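Local structure of oxidoreductase NdmD (Pseudomonas putida, 6ICM) at residues Leu53-Thr58 and Cys74-Lys79; Thr43-Val48 and Gly68-Pro73; Tyr2-Lys7 and Ser80-Leu85. The protein oxidises NADH in caffeine degradation and passes the electrons to the N-demethylases NdmA and NdmB, this chain being its [2Fe-2S] ferredoxin-type domain. All blocks are in the same frame, centred on the assembly; numbering follows the deposited sequence.

In the fold
From the N terminus, the segment 2-7, with strand 3-6 in it, meets its partner 80-85 only near the C terminus, so interaction 3 closes the long loop that holds the other two contacts. Within that loop the chain reaches Thr43-Val48, then Leu53-Thr58, and afterwards Gly68-Pro73 and Cys74-Lys79; interactions 2 and 1 therefore cross. Both end at the iron-sulfur cluster, interaction 2 through Cys44 and interaction 1 through Cys74. Side chains join the three: Leu53 reaches Gly68 and Ile83, Cys78 packs on Glu3 and Ile83, and Val48 and Thr46 meet Leu85, tying the two short antiparallel strand pairs to the terminal sheet.

Interaction 1 (Leu53-Thr58 and Cys74-Lys79); sequences LEHHDT and CVSRCK. With FES (Fe2/s2 (inorganic) cluster), chain K.
Glu54 runs alongside Arg77, both side chains pointing the same way, and its carboxylate overlaps the end of the guanidinium. Glu54 OE1 makes a salt bridge to Arg77 NH1 at 2.8 Å, with the two flat groups turned 85° to each other, so this is not a flat two-pronged pairing. The Glu54 chain puts its acid there by holding CG anti to the backbone N (chi1 -165°) and staying extended. Lys79 crosses it at about a right angle and completes a salt-bridge network on the same OE1, although the position of its NZ is less sure. Beneath the acid, Glu54 and Arg77 form an antiparallel hydrogen-bonded pair: Glu54 N gives to Arg77 O at 3.0 Å, and Arg77 N returns a bond to Glu54 O at 3.2 Å.

Further along, His56 takes over. Its ring turns an edge to the backbone, and ND1 donates to Val75 O at 2.8 Å with the oxygen near the ring plane. CE1 of the same ring sits over one face of the Arg77 guanidinium, 4.0 Å from NH2. The Ser76 side chain takes part too: His56 N donates to its OG at 3.1 Å, with an N-H...O angle of 162°. Val75 CG2 rests beside CB of Asp57, whose OD2 is held by the backbone N-H groups of Tyr59 and Leu60. Just before Val75, Cys74 SG binds an iron of the cluster, FE2, at 2.2 Å.

Chemically, one acid faces Arg77 and, less surely, Lys79, which would probably offset part of their charge, while the bond from His56 ND1 to Val75 O ties down the backbone next to the iron-binding cysteine.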
loop_
_atom_site.group_PDB
_atom_site.type_symbol
_atom_site.label_atom_id
_atom_site.label_comp_id
_atom_site.label_asym_id
_atom_site.label_seq_id
_atom_site.Cartn_x
_atom_site.Cartn_y
_atom_site.Cartn_z
ATOM N N LEU D 53 -56.330 -17.686 -31.107
ATOM C CA LEU D 53 -55.635 -16.878 -30.108
ATOM C C LEU D 53 -55.288 -15.483 -30.618
ATOM O O LEU D 53 -55.043 -15.276 -31.797
ATOM C CB LEU D 53 -54.333 -17.538 -29.648
ATOM C CG LEU D 53 -54.354 -19.012 -29.215
ATOM C CD1 LEU D 53 -52.981 -19.677 -29.144
ATOM C CD2 LEU D 53 -55.051 -19.183 -27.896
ATOM N N GLU D 54 -55.269 -14.525 -29.700
ATOM C CA GLU D 54 -54.753 -13.174 -29.921
ATOM C C GLU D 54 -53.618 -12.914 -28.988
ATOM O O GLU D 54 -53.792 -13.110 -27.790
ATOM C CB GLU D 54 -55.822 -12.147 -29.631
ATOM C CG GLU D 54 -55.717 -10.703 -30.066
ATOM C CD GLU D 54 -56.901 -9.906 -29.474
ATOM O OE1 GLU D 54 -58.038 -10.417 -29.578
ATOM O OE2 GLU D 54 -56.716 -8.757 -28.966
ATOM N N HIS D 55 -52.467 -12.545 -29.537
ATOM C CA HIS D 55 -51.315 -12.277 -28.705
ATOM C C HIS D 55 -51.139 -10.781 -28.553
ATOM O O HIS D 55 -51.428 -10.033 -29.477
ATOM C CB HIS D 55 -50.076 -12.947 -29.286
ATOM C CG HIS D 55 -50.347 -14.359 -29.676
ATOM N ND1 HIS D 55 -50.455 -15.362 -28.741
ATOM C CD2 HIS D 55 -50.535 -14.942 -30.887
ATOM C CE1 HIS D 55 -50.722 -16.501 -29.360
ATOM N NE2 HIS D 55 -50.766 -16.275 -30.662
ATOM N N HIS D 56 -50.779 -10.352 -27.331
ATOM C CA HIS D 56 -50.436 -8.979 -26.985
ATOM C C HIS D 56 -49.110 -8.933 -26.262
ATOM O O HIS D 56 -48.824 -7.938 -25.608
ATOM C CB HIS D 56 -51.494 -8.342 -26.093
ATOM C CG HIS D 56 -52.861 -8.337 -26.692
ATOM N ND1 HIS D 56 -53.981 -8.649 -25.957
ATOM C CD2 HIS D 56 -53.299 -8.061 -27.943
ATOM C CE1 HIS D 56 -55.049 -8.582 -26.727
ATOM N NE2 HIS D 56 -54.663 -8.225 -27.938
ATOM N N ASP D 57 -48.303 -9.983 -26.358
ATOM C CA ASP D 57 -47.049 -10.028 -25.632
ATOM C C ASP D 57 -45.922 -9.496 -26.503
ATOM O O ASP D 57 -46.085 -9.226 -27.698
ATOM C CB ASP D 57 -46.737 -11.455 -25.204
ATOM C CG ASP D 57 -46.556 -12.368 -26.389
ATOM O OD1 ASP D 57 -47.586 -12.702 -27.018
ATOM O OD2 ASP D 57 -45.395 -12.731 -26.710
ATOM N N THR D 58 -44.760 -9.362 -25.879
ATOM C CA THR D 58 -43.516 -9.029 -26.541
ATOM C C THR D 58 -42.451 -10.050 -26.170
ATOM O O THR D 58 -41.271 -9.727 -25.993
ATOM C CB THR D 58 -43.083 -7.599 -26.202
ATOM O OG1 THR D 58 -43.012 -7.414 -24.778
ATOM C CG2 THR D 58 -44.064 -6.574 -26.814
ATOM N N CYS D 74 -51.002 -13.487 -19.220
ATOM C CA CYS D 74 -51.051 -12.225 -18.503
ATOM C C CYS D 74 -51.609 -11.100 -19.358
ATOM O O CYS D 74 -52.128 -10.125 -18.798
ATOM C CB CYS D 74 -49.659 -11.849 -18.005
ATOM S SG CYS D 74 -48.464 -11.579 -19.334
ATOM N N VAL D 75 -51.509 -11.202 -20.694
ATOM C CA VAL D 75 -51.879 -10.086 -21.559
ATOM C C VAL D 75 -52.634 -10.560 -22.791
ATOM O O VAL D 75 -53.288 -9.758 -23.463
ATOM C CB VAL D 75 -50.647 -9.253 -21.978
ATOM C CG1 VAL D 75 -49.887 -8.725 -20.767
ATOM C CG2 VAL D 75 -49.718 -10.035 -22.906
ATOM N N SER D 76 -52.550 -11.847 -23.108
ATOM C CA SER D 76 -53.197 -12.376 -24.300
ATOM C C SER D 76 -54.555 -12.993 -23.960
ATOM O O SER D 76 -54.870 -13.257 -22.797
ATOM C CB SER D 76 -52.297 -13.404 -24.981
ATOM O OG SER D 76 -51.095 -12.804 -25.434
ATOM N N ARG D 77 -55.369 -13.213 -24.995
ATOM C CA ARG D 77 -56.741 -13.677 -24.817
ATOM C C ARG D 77 -57.108 -14.643 -25.949
ATOM O O ARG D 77 -56.323 -14.884 -26.875
ATOM C CB ARG D 77 -57.715 -12.476 -24.711
ATOM C CG ARG D 77 -58.558 -12.137 -25.962
ATOM C CD ARG D 77 -59.780 -11.255 -25.605
ATOM N NE ARG D 77 -59.372 -9.860 -25.384
ATOM C CZ ARG D 77 -59.271 -8.918 -26.329
ATOM N NH1 ARG D 77 -59.613 -9.181 -27.585
ATOM N NH2 ARG D 77 -58.863 -7.687 -26.006
ATOM N N CYS D 78 -58.314 -15.219 -25.859
ATOM C CA CYS D 78 -58.856 -16.140 -26.859
ATOM C C CYS D 78 -60.118 -15.549 -27.493
ATOM O O CYS D 78 -61.087 -15.280 -26.777
ATOM C CB CYS D 78 -59.177 -17.484 -26.203
ATOM S SG CYS D 78 -59.852 -18.727 -27.318
ATOM N N LYS D 79 -60.114 -15.368 -28.838
ATOM C CA LYS D 79 -61.268 -14.873 -29.617
ATOM C C LYS D 79 -62.200 -15.966 -30.003
ATOM O O LYS D 79 -63.367 -15.705 -30.297
ATOM C CB LYS D 79 -60.898 -14.240 -30.966
ATOM C CG LYS D 79 -60.384 -12.848 -30.901
ATOM C CD LYS D 79 -59.180 -12.814 -31.691
ATOM C CE LYS D 79 -58.304 -13.553 -30.706
ATOM N NZ LYS D 79 -58.188 -12.983 -29.492
HETATM FE FE1 FES K . -44.143 -12.251 -17.650
HETATM FE FE2 FES K . -46.865 -13.031 -18.742
HETATM S S1 FES K . -46.005 -12.933 -16.731
HETATM S S2 FES K . -44.986 -12.324 -19.661
#

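Interaction 2 (Thr43-Val48 and Gly68-Pro73); sequences TCITPV and GKWIMP. With FES (Fe2/s2 (inorganic) cluster), chain K.
The cluster-binding loop of a plant-type [2Fe-2S] ferredoxin, with Cys36, Cys41 and Cys44 close together in sequence and Cys74 far along the chain, runs out here into a short antiparallel strand pair. Cys44 SG binds iron FE2 at 2.3 Å, sharing that iron with Cys74, and strand 46-48 begins just beyond Ile45. Thr46 and Ile71 form the hydrogen-bonded pair: Thr46 N gives to Ile71 O and Ile71 N to Thr46 O, each at 3.2 Å. Pro47, which has no N-H, stands opposite Trp70 in a non-hydrogen-bonded pair. One step on, Val48 N reaches Lys69 O at 3.0 Å, coming in from above the carbonyl plane, 70° out of it, instead of along a lone pair.

The side chains divide between two faces of this pair. On that of Pro47 and Trp70, Pro47 CB lies 3.8 Å from Trp70 CZ3 at the far end of the indole, and the end of Ile45, CD1, meets the six-membered ring at CE3 (3.7 Å). On that of Thr46 and Ile71, the CG2 methyls of Val48 and Ile71 touch at 3.6 Å, and both residues also pack on Leu53. Met72 bends twice, at chi2 and chi3, which folds its thioether back over Ile45: SD lies 3.5 Å from Ile45 CG1, and the methyl CE comes within 3.9 Å of the cluster sulfide S2. Pro73 packs CD against the Cys44 sulfur, and its CG meets the Thr46 CG2 methyl, with helix 21-27 behind it.

Cys44 SG thus faces a methyl and a proline ring carbon, and sulfide S2 the same methyl, a setting that would probably keep water from this side and so influence the redox potential.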
loop_
_atom_site.group_PDB
_atom_site.type_symbol
_atom_site.label_atom_id
_atom_site.label_comp_id
_atom_site.label_asym_id
_atom_site.label_seq_id
_atom_site.Cartn_x
_atom_site.Cartn_y
_atom_site.Cartn_z
ATOM N N THR D 43 -42.398 -15.777 -18.154
ATOM C CA THR D 43 -42.459 -16.936 -17.268
ATOM C C THR D 43 -43.842 -17.557 -17.289
ATOM O O THR D 43 -43.969 -18.775 -17.152
ATOM C CB THR D 43 -42.033 -16.595 -15.830
ATOM O OG1 THR D 43 -42.656 -15.387 -15.382
ATOM C CG2 THR D 43 -40.510 -16.459 -15.741
ATOM N N CYS D 44 -44.871 -16.760 -17.506
ATOM C CA CYS D 44 -46.209 -17.324 -17.611
ATOM C C CYS D 44 -46.443 -18.052 -18.909
ATOM O O CYS D 44 -47.612 -18.295 -19.192
ATOM C CB CYS D 44 -47.252 -16.221 -17.461
ATOM S SG CYS D 44 -47.481 -15.235 -18.951
ATOM N N ILE D 45 -45.465 -18.404 -19.747
ATOM C CA ILE D 45 -45.802 -19.059 -20.997
ATOM C C ILE D 45 -46.429 -20.399 -20.675
ATOM O O ILE D 45 -45.980 -21.114 -19.769
ATOM C CB ILE D 45 -44.575 -19.194 -21.905
ATOM C CG1 ILE D 45 -45.023 -19.530 -23.317
ATOM C CG2 ILE D 45 -43.656 -20.288 -21.438
ATOM C CD1 ILE D 45 -43.874 -19.790 -24.246
ATOM N N THR D 46 -47.541 -20.689 -21.326
ATOM C CA THR D 46 -48.255 -21.937 -21.130
ATOM C C THR D 46 -48.628 -22.473 -22.503
ATOM O O THR D 46 -48.693 -21.716 -23.483
ATOM C CB THR D 46 -49.510 -21.772 -20.248
ATOM O OG1 THR D 46 -50.634 -21.427 -21.050
ATOM C CG2 THR D 46 -49.327 -20.672 -19.263
ATOM N N PRO D 47 -48.827 -23.779 -22.618
ATOM C CA PRO D 47 -49.000 -24.375 -23.941
ATOM C C PRO D 47 -50.458 -24.586 -24.290
ATOM O O PRO D 47 -51.291 -24.784 -23.408
ATOM C CB PRO D 47 -48.243 -25.694 -23.802
ATOM C CG PRO D 47 -48.479 -26.067 -22.413
ATOM C CD PRO D 47 -48.557 -24.803 -21.604
ATOM N N VAL D 48 -50.769 -24.546 -25.579
ATOM C CA VAL D 48 -52.137 -24.606 -26.068
ATOM C C VAL D 48 -52.291 -25.859 -26.921
ATOM O O VAL D 48 -51.405 -26.186 -27.725
ATOM C CB VAL D 48 -52.471 -23.341 -26.868
ATOM C CG1 VAL D 48 -53.833 -23.457 -27.515
ATOM C CG2 VAL D 48 -52.357 -22.121 -25.959
ATOM N N GLY D 68 -50.538 -21.459 -32.688
ATOM C CA GLY D 68 -51.492 -21.816 -31.653
ATOM C C GLY D 68 -50.966 -22.795 -30.636
ATOM O O GLY D 68 -51.748 -23.509 -30.011
ATOM N N LYS D 69 -49.655 -22.876 -30.460
ATOM C CA LYS D 69 -49.100 -23.819 -29.508
ATOM C C LYS D 69 -48.671 -23.144 -28.204
ATOM O O LYS D 69 -48.331 -23.850 -27.239
ATOM C CB LYS D 69 -47.930 -24.579 -30.158
ATOM C CG LYS D 69 -47.569 -25.888 -29.451
ATOM C CD LYS D 69 -46.165 -26.404 -29.849
ATOM C CE LYS D 69 -45.615 -27.429 -28.823
ATOM N NZ LYS D 69 -44.253 -27.952 -29.192
ATOM N N TRP D 70 -48.716 -21.806 -28.136
ATOM C CA TRP D 70 -48.325 -21.064 -26.941
ATOM C C TRP D 70 -49.202 -19.836 -26.759
ATOM O O TRP D 70 -49.796 -19.324 -27.711
ATOM C CB TRP D 70 -46.883 -20.586 -27.006
ATOM C CG TRP D 70 -45.920 -21.621 -27.342
ATOM C CD1 TRP D 70 -45.315 -21.820 -28.548
ATOM C CD2 TRP D 70 -45.413 -22.621 -26.464
ATOM N NE1 TRP D 70 -44.455 -22.892 -28.474
ATOM C CE2 TRP D 70 -44.492 -23.397 -27.203
ATOM C CE3 TRP D 70 -45.640 -22.933 -25.128
ATOM C CZ2 TRP D 70 -43.808 -24.468 -26.649
ATOM C CZ3 TRP D 70 -44.952 -23.995 -24.572
ATOM C CH2 TRP D 70 -44.046 -24.751 -25.333
ATOM N N ILE D 71 -49.238 -19.346 -25.520
ATOM C CA ILE D 71 -49.974 -18.135 -25.175
ATOM C C ILE D 71 -49.399 -17.597 -23.875
ATOM O O ILE D 71 -48.969 -18.360 -23.006
ATOM C CB ILE D 71 -51.503 -18.387 -25.050
ATOM C CG1 ILE D 71 -52.243 -17.054 -24.928
ATOM C CG2 ILE D 71 -51.834 -19.259 -23.832
ATOM C CD1 ILE D 71 -53.721 -17.157 -24.895
ATOM N N MET D 72 -49.383 -16.270 -23.747
ATOM C CA MET D 72 -48.977 -15.587 -22.530
ATOM C C MET D 72 -50.242 -15.076 -21.849
ATOM O O MET D 72 -50.805 -14.050 -22.271
ATOM C CB MET D 72 -48.021 -14.435 -22.855
ATOM C CG MET D 72 -46.995 -14.770 -23.939
ATOM S SD MET D 72 -45.848 -16.114 -23.509
ATOM C CE MET D 72 -45.326 -15.515 -21.901
ATOM N N PRO D 73 -50.754 -15.766 -20.828
ATOM C CA PRO D 73 -52.076 -15.412 -20.286
ATOM C C PRO D 73 -52.136 -14.073 -19.592
ATOM O O PRO D 73 -53.245 -13.557 -19.390
ATOM C CB PRO D 73 -52.372 -16.550 -19.303
ATOM C CG PRO D 73 -51.069 -17.235 -19.089
ATOM C CD PRO D 73 -50.297 -17.075 -20.348
HETATM FE FE1 FES K . -44.143 -12.251 -17.650
HETATM FE FE2 FES K . -46.865 -13.031 -18.742
HETATM S S1 FES K . -46.005 -12.933 -16.731
HETATM S S2 FES K . -44.986 -12.324 -19.661
#

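Interaction 3 (Tyr2-Lys7 and Ser80-Leu85); sequences YEVELK and SKKIVL
Leu6 and Val84 lie side by side, pointing the same way, with Leu6 CB 3.7 Å from Val84 CG2; they face each other as a parallel pair. On the same face Lys82 lays its aliphatic chain over Leu6, bringing CE to 3.5 Å from Leu6 CD1. CG stands opposite the backbone N (chi1 -153°) and the chain runs straight until a bend at chi4, which swings NZ back to 4.0 Å from Val4 CG1. Shortening this side chain to alanine is likely to leave Leu6 CD1 and Val4 CG1 without the cover of CE and NZ and to open a gap on that face. Ile83 faces the other way, where its CG2 touches the carboxylate oxygen OE1 of Glu3 at 3.5 Å.

The backbone sets these positions. Val4 N donates to Lys81 O at 2.9 Å, the straightest bond across the pair at 166°, whereas the Ile83 N to Val4 O and Leu85 N to Leu6 O bonds are weak. Ser80 OG donates to Lys82 O at 3.0 Å, which ties Ser80 to the start of the strand. At the start of the two segments the outer end of Lys81, CE and NZ, lies obliquely by the Tyr2 ring, CE being 3.4 Å from Tyr2 CE1.

In the wider fold, the first and last strands of the domain run side by side in parallel, as in the beta-grasp fold of these ferredoxins. Strand 13-15 lies antiparallel on the other side of 3-6, Glu3 bonding Val15 through the backbone, while Ile83 packs on Leu53 of strand 50-54 and on Cys78 of strand 77-78.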
loop_
_atom_site.group_PDB
_atom_site.type_symbol
_atom_site.label_atom_id
_atom_site.label_comp_id
_atom_site.label_asym_id
_atom_site.label_seq_id
_atom_site.Cartn_x
_atom_site.Cartn_y
_atom_site.Cartn_z
ATOM N N TYR D 2 -66.776 -13.643 -23.832
ATOM C CA TYR D 2 -66.675 -14.664 -22.794
ATOM C C TYR D 2 -66.068 -15.917 -23.416
ATOM O O TYR D 2 -66.352 -16.225 -24.578
ATOM C CB TYR D 2 -68.042 -14.980 -22.148
ATOM C CG TYR D 2 -69.251 -15.029 -23.097
ATOM C CD1 TYR D 2 -69.404 -16.068 -24.029
ATOM C CD2 TYR D 2 -70.247 -14.042 -23.050
ATOM C CE1 TYR D 2 -70.511 -16.117 -24.888
ATOM C CE2 TYR D 2 -71.358 -14.084 -23.909
ATOM C CZ TYR D 2 -71.477 -15.120 -24.826
ATOM O OH TYR D 2 -72.562 -15.169 -25.672
ATOM N N GLU D 3 -65.228 -16.628 -22.649
ATOM C CA GLU D 3 -64.534 -17.815 -23.146
ATOM C C GLU D 3 -64.432 -18.879 -22.054
ATOM O O GLU D 3 -64.274 -18.555 -20.875
ATOM C CB GLU D 3 -63.121 -17.467 -23.694
ATOM C CG GLU D 3 -62.412 -16.236 -23.061
ATOM C CD GLU D 3 -60.886 -16.404 -22.931
ATOM O OE1 GLU D 3 -60.368 -17.483 -23.286
ATOM O OE2 GLU D 3 -60.199 -15.463 -22.470
ATOM N N VAL D 4 -64.545 -20.142 -22.457
ATOM C CA VAL D 4 -64.418 -21.293 -21.553
ATOM C C VAL D 4 -63.022 -21.883 -21.769
ATOM O O VAL D 4 -62.315 -21.496 -22.690
ATOM C CB VAL D 4 -65.530 -22.374 -21.820
ATOM C CG1 VAL D 4 -65.598 -23.440 -20.728
ATOM C CG2 VAL D 4 -66.906 -21.755 -22.010
ATOM N N GLU D 5 -62.648 -22.872 -20.949
ATOM C CA GLU D 5 -61.421 -23.601 -21.267
ATOM C C GLU D 5 -61.240 -24.872 -20.440
ATOM O O GLU D 5 -61.665 -24.946 -19.279
ATOM C CB GLU D 5 -60.224 -22.724 -21.045
ATOM C CG GLU D 5 -59.948 -22.558 -19.657
ATOM C CD GLU D 5 -59.325 -21.195 -19.463
ATOM O OE1 GLU D 5 -59.058 -20.531 -20.497
ATOM O OE2 GLU D 5 -59.142 -20.749 -18.284
ATOM N N LEU D 6 -60.466 -25.808 -21.014
ATOM C CA LEU D 6 -60.333 -27.209 -20.608
ATOM C C LEU D 6 -58.869 -27.466 -20.247
ATOM O O LEU D 6 -58.036 -26.566 -20.336
ATOM C CB LEU D 6 -60.835 -28.126 -21.764
ATOM C CG LEU D 6 -61.539 -29.506 -21.821
ATOM C CD1 LEU D 6 -62.127 -29.695 -23.223
ATOM C CD2 LEU D 6 -60.659 -30.724 -21.472
ATOM N N LYS D 7 -58.542 -28.703 -19.838
ATOM C CA LYS D 7 -57.160 -29.098 -19.540
ATOM C C LYS D 7 -56.944 -30.595 -19.793
ATOM O O LYS D 7 -57.881 -31.349 -20.070
ATOM C CB LYS D 7 -56.778 -28.800 -18.081
ATOM C CG LYS D 7 -57.213 -27.481 -17.501
ATOM C CD LYS D 7 -56.127 -26.499 -17.559
ATOM C CE LYS D 7 -56.180 -25.673 -16.316
ATOM N NZ LYS D 7 -56.168 -26.566 -15.113
ATOM N N SER D 80 -61.683 -17.167 -30.073
ATOM C CA SER D 80 -62.552 -18.306 -30.164
ATOM C C SER D 80 -63.392 -18.329 -28.892
ATOM O O SER D 80 -63.309 -17.423 -28.047
ATOM C CB SER D 80 -61.728 -19.577 -30.358
ATOM O OG SER D 80 -62.478 -20.712 -29.999
ATOM N N LYS D 81 -64.223 -19.351 -28.756
ATOM C CA LYS D 81 -65.109 -19.453 -27.613
ATOM C C LYS D 81 -64.587 -20.419 -26.564
ATOM O O LYS D 81 -64.849 -20.233 -25.368
ATOM C CB LYS D 81 -66.503 -19.878 -28.085
ATOM C CG LYS D 81 -67.637 -19.568 -27.112
ATOM C CD LYS D 81 -67.742 -18.078 -26.790
ATOM C CE LYS D 81 -68.838 -17.389 -27.592
ATOM N NZ LYS D 81 -68.841 -15.911 -27.368
ATOM N N LYS D 82 -63.849 -21.439 -26.989
ATOM C CA LYS D 82 -63.154 -22.346 -26.091
ATOM C C LYS D 82 -61.664 -22.323 -26.415
ATOM O O LYS D 82 -61.263 -22.009 -27.541
ATOM C CB LYS D 82 -63.692 -23.783 -26.209
ATOM C CG LYS D 82 -63.524 -24.609 -24.945
ATOM C CD LYS D 82 -63.809 -26.088 -25.176
ATOM C CE LYS D 82 -63.972 -26.839 -23.854
ATOM N NZ LYS D 82 -65.299 -26.560 -23.214
ATOM N N ILE D 83 -60.850 -22.653 -25.414
ATOM C CA ILE D 83 -59.399 -22.784 -25.558
ATOM C C ILE D 83 -58.937 -23.875 -24.602
ATOM O O ILE D 83 -59.353 -23.898 -23.445
ATOM C CB ILE D 83 -58.663 -21.448 -25.271
ATOM C CG1 ILE D 83 -57.143 -21.660 -25.166
ATOM C CG2 ILE D 83 -59.218 -20.756 -24.017
ATOM C CD1 ILE D 83 -56.357 -20.417 -24.803
ATOM N N VAL D 84 -58.092 -24.792 -25.057
ATOM C CA VAL D 84 -57.634 -25.865 -24.172
ATOM C C VAL D 84 -56.139 -25.721 -23.937
ATOM O O VAL D 84 -55.346 -25.746 -24.889
ATOM C CB VAL D 84 -57.972 -27.253 -24.729
ATOM C CG1 VAL D 84 -57.620 -28.313 -23.701
ATOM C CG2 VAL D 84 -59.430 -27.324 -25.063
ATOM N N LEU D 85 -55.764 -25.574 -22.671
ATOM C CA LEU D 85 -54.369 -25.489 -22.265
ATOM C C LEU D 85 -53.904 -26.843 -21.764
ATOM O O LEU D 85 -54.612 -27.503 -21.001
ATOM C CB LEU D 85 -54.162 -24.441 -21.172
ATOM C CG LEU D 85 -54.931 -23.133 -21.292
ATOM C CD1 LEU D 85 -54.580 -22.296 -20.088
ATOM C CD2 LEU D 85 -54.597 -22.413 -22.573
#